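Local coordinates for chitin elicitor receptor kinase 1 (Arabidopsis thaliana, PDB 4EBY), which probably senses fungal chitin at the plant cell surface through its LysM ectodomain and, on chitin-induced dimerization, activates immune signalling, at residues V144-R149 with V184-R189. Sequence-based numbering, arbitrary orientation.
With NAG (2-acetamido-2-deoxy-beta-D-glucopyranose), chain C.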
loop_
_atom_site.group_PDB
_atom_site.type_symbol
_atom_site.label_atom_id
_atom_site.label_comp_id
_atom_site.label_asym_id
_atom_site.label_seq_id
_atom_site.Cartn_x
_atom_site.Cartn_y
_atom_site.Cartn_z
ATOM N N VAL A 144 5.471 4.698 -2.652
ATOM C CA VAL A 144 4.346 3.792 -2.853
ATOM C C VAL A 144 4.792 2.403 -2.438
ATOM O O VAL A 144 5.819 1.899 -2.903
ATOM C CB VAL A 144 3.923 3.714 -4.335
ATOM C CG1 VAL A 144 2.705 2.812 -4.499
ATOM C CG2 VAL A 144 3.628 5.116 -4.916
ATOM N N THR A 145 4.029 1.794 -1.543
ATOM C CA THR A 145 4.180 0.386 -1.239
ATOM C C THR A 145 3.439 -0.375 -2.340
ATOM O O THR A 145 2.201 -0.332 -2.432
ATOM C CB THR A 145 3.561 0.100 0.132
ATOM O OG1 THR A 145 4.305 0.824 1.124
ATOM C CG2 THR A 145 3.616 -1.379 0.453
ATOM N N TYR A 146 4.206 -1.042 -3.192
ATOM C CA TYR A 146 3.705 -1.528 -4.466
ATOM C C TYR A 146 3.829 -3.041 -4.543
ATOM O O TYR A 146 4.915 -3.573 -4.718
ATOM C CB TYR A 146 4.517 -0.850 -5.596
ATOM C CG TYR A 146 4.050 -1.142 -7.006
ATOM C CD1 TYR A 146 3.302 -0.212 -7.711
ATOM C CD2 TYR A 146 4.399 -2.328 -7.649
ATOM C CE1 TYR A 146 2.890 -0.449 -9.012
ATOM C CE2 TYR A 146 3.981 -2.580 -8.959
ATOM C CZ TYR A 146 3.224 -1.628 -9.625
ATOM O OH TYR A 146 2.803 -1.832 -10.922
ATOM N N PRO A 147 2.718 -3.768 -4.368
ATOM C CA PRO A 147 2.806 -5.227 -4.512
ATOM C C PRO A 147 2.964 -5.620 -5.990
ATOM O O PRO A 147 2.175 -5.203 -6.851
ATOM C CB PRO A 147 1.453 -5.717 -3.943
ATOM C CG PRO A 147 0.957 -4.552 -3.088
ATOM C CD PRO A 147 1.401 -3.334 -3.859
ATOM N N LEU A 148 4.003 -6.405 -6.268
ATOM C CA LEU A 148 4.321 -6.836 -7.630
ATOM C C LEU A 148 3.315 -7.841 -8.162
ATOM O O LEU A 148 2.863 -8.727 -7.432
ATOM C CB LEU A 148 5.713 -7.465 -7.674
ATOM C CG LEU A 148 6.899 -6.524 -7.453
ATOM C CD1 LEU A 148 8.207 -7.330 -7.389
ATOM C CD2 LEU A 148 6.973 -5.452 -8.549
ATOM N N ARG A 149 2.987 -7.694 -9.443
ATOM C CA ARG A 149 2.140 -8.657 -10.149
ATOM C C ARG A 149 2.890 -9.223 -11.342
ATOM O O ARG A 149 3.887 -8.652 -11.777
ATOM C CB ARG A 149 0.852 -7.987 -10.600
ATOM C CG ARG A 149 -0.083 -7.711 -9.424
ATOM C CD ARG A 149 -1.404 -7.104 -9.865
ATOM N NE ARG A 149 -1.955 -7.890 -10.955
ATOM C CZ ARG A 149 -2.678 -8.988 -10.792
ATOM N NH1 ARG A 149 -2.995 -9.410 -9.576
ATOM N NH2 ARG A 149 -3.096 -9.658 -11.858
ATOM N N VAL A 184 7.609 -3.862 -3.583
ATOM C CA VAL A 184 8.745 -2.958 -3.823
ATOM C C VAL A 184 8.280 -1.554 -3.459
ATOM O O VAL A 184 7.080 -1.290 -3.429
ATOM C CB VAL A 184 9.253 -2.973 -5.280
ATOM C CG1 VAL A 184 9.931 -4.312 -5.610
ATOM C CG2 VAL A 184 8.133 -2.608 -6.275
ATOM N N TYR A 185 9.235 -0.671 -3.169
ATOM C CA TYR A 185 8.933 0.715 -2.837
ATOM C C TYR A 185 9.295 1.601 -4.025
ATOM O O TYR A 185 10.428 1.564 -4.515
ATOM C CB TYR A 185 9.716 1.143 -1.600
ATOM C CG TYR A 185 9.401 0.305 -0.383
ATOM C CD1 TYR A 185 8.163 0.381 0.231
ATOM C CD2 TYR A 185 10.349 -0.554 0.153
ATOM C CE1 TYR A 185 7.869 -0.384 1.335
ATOM C CE2 TYR A 185 10.071 -1.314 1.257
ATOM C CZ TYR A 185 8.827 -1.223 1.844
ATOM O OH TYR A 185 8.547 -1.988 2.953
ATOM N N VAL A 186 8.319 2.378 -4.488
ATOM C CA VAL A 186 8.467 3.192 -5.700
ATOM C C VAL A 186 8.173 4.644 -5.335
ATOM O O VAL A 186 7.127 4.916 -4.761
ATOM C CB VAL A 186 7.418 2.732 -6.743
ATOM C CG1 VAL A 186 7.468 3.611 -8.017
ATOM C CG2 VAL A 186 7.595 1.228 -7.063
ATOM N N PRO A 187 9.070 5.592 -5.670
ATOM C CA PRO A 187 8.753 6.997 -5.354
ATOM C C PRO A 187 7.414 7.408 -5.927
ATOM O O PRO A 187 7.080 7.036 -7.055
ATOM C CB PRO A 187 9.866 7.775 -6.078
ATOM C CG PRO A 187 11.023 6.831 -6.085
ATOM C CD PRO A 187 10.407 5.450 -6.288
ATOM N N GLY A 188 6.634 8.132 -5.131
ATOM C CA GLY A 188 5.342 8.621 -5.587
ATOM C C GLY A 188 5.264 10.129 -5.630
ATOM O O GLY A 188 6.097 10.839 -5.067
ATOM N N ARG A 189 4.214 10.605 -6.297
ATOM C CA ARG A 189 3.996 12.030 -6.529
ATOM C C ARG A 189 2.928 12.589 -5.603
ATOM O O ARG A 189 2.063 11.858 -5.113
ATOM C CB ARG A 189 3.555 12.240 -7.977
ATOM C CG ARG A 189 4.584 11.808 -8.997
ATOM C CD ARG A 189 4.009 11.845 -10.401
ATOM N NE ARG A 189 4.902 11.265 -11.401
ATOM C CZ ARG A 189 5.825 11.954 -12.061
ATOM N NH1 ARG A 189 5.995 13.246 -11.810
ATOM N NH2 ARG A 189 6.583 11.354 -12.974
HETATM C C1 NAG C . -2.268 -11.347 -4.500
HETATM C C2 NAG C . -3.134 -10.990 -5.717
HETATM C C3 NAG C . -3.823 -12.240 -6.277
HETATM C C4 NAG C . -2.864 -13.413 -6.448
HETATM C C5 NAG C . -1.975 -13.571 -5.217
HETATM C C6 NAG C . -0.909 -14.648 -5.406
HETATM C C7 NAG C . -4.375 -8.890 -5.986
HETATM C C8 NAG C . -5.556 -8.045 -5.562
HETATM N N2 NAG C . -4.144 -10.031 -5.327
HETATM O O3 NAG C . -4.465 -11.959 -7.512
HETATM O O4 NAG C . -3.618 -14.598 -6.621
HETATM O O5 NAG C . -1.338 -12.342 -4.918
HETATM O O6 NAG C . -0.075 -14.276 -6.487
HETATM O O7 NAG C . -3.657 -8.509 -6.910
#
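Val144 and Val186 trade two backbone hydrogen bonds, Val144 N to Val186 O at 2.7 Å and Val186 N returning to Val144 O at 3.0 Å. Two residues along, Tyr146 and Val184 repeat the exchange, Tyr146 N reaching Val184 O at 2.9 Å. Thr145 and Tyr185 form the non-hydrogen-bonded pair between them, where Tyr185 CA lies 3.3 Å from Val144 O in a CA-H...O contact. The short strands are antiparallel but strongly twisted, their directions 135° apart.

Side chains then sort onto two faces. On one, Thr145 and Tyr185 run side by side, and Thr145 OG1 meets the phenol ring at its edge, in plane, 3.8 Å from Tyr185 CE1; that hydroxyl is hydrogen-bonded to Asn128 O. The other face carries Val144, Tyr146, Val184 and Val186. Tyr146 CB, placed by the strand itself, lies 4.0 Å from Val186 CG2; CG anti to the backbone N (chi1 -175°) then sets the ring so that CD2 is beside Val184 CG2, while its hydroxyl bonds to Asp152. Leu148 crosses Val184 at about a right angle, each of its methyls facing one of the valine's, with CD2 3.8 Å from Val184 CG2. Helix 154-161 covers this face through Ile157, and Val144 CG2 extends the packing to the CA of Gly188.

Past the strand end, Arg149 turns to a glycan, probably N-linked at Asn99: NH1 donates to the acetyl oxygen O7 of NAG at 2.9 Å, a bent bond (131° at the hydrogen), while NE is salt-bridged to Glu151. Glu15 and Ile94 bind the same sugar. Pairing of strand 143-147 with strand 183-187 across the two helices between them, 154-161 and 165-171, is the βααβ arrangement of a LysM domain.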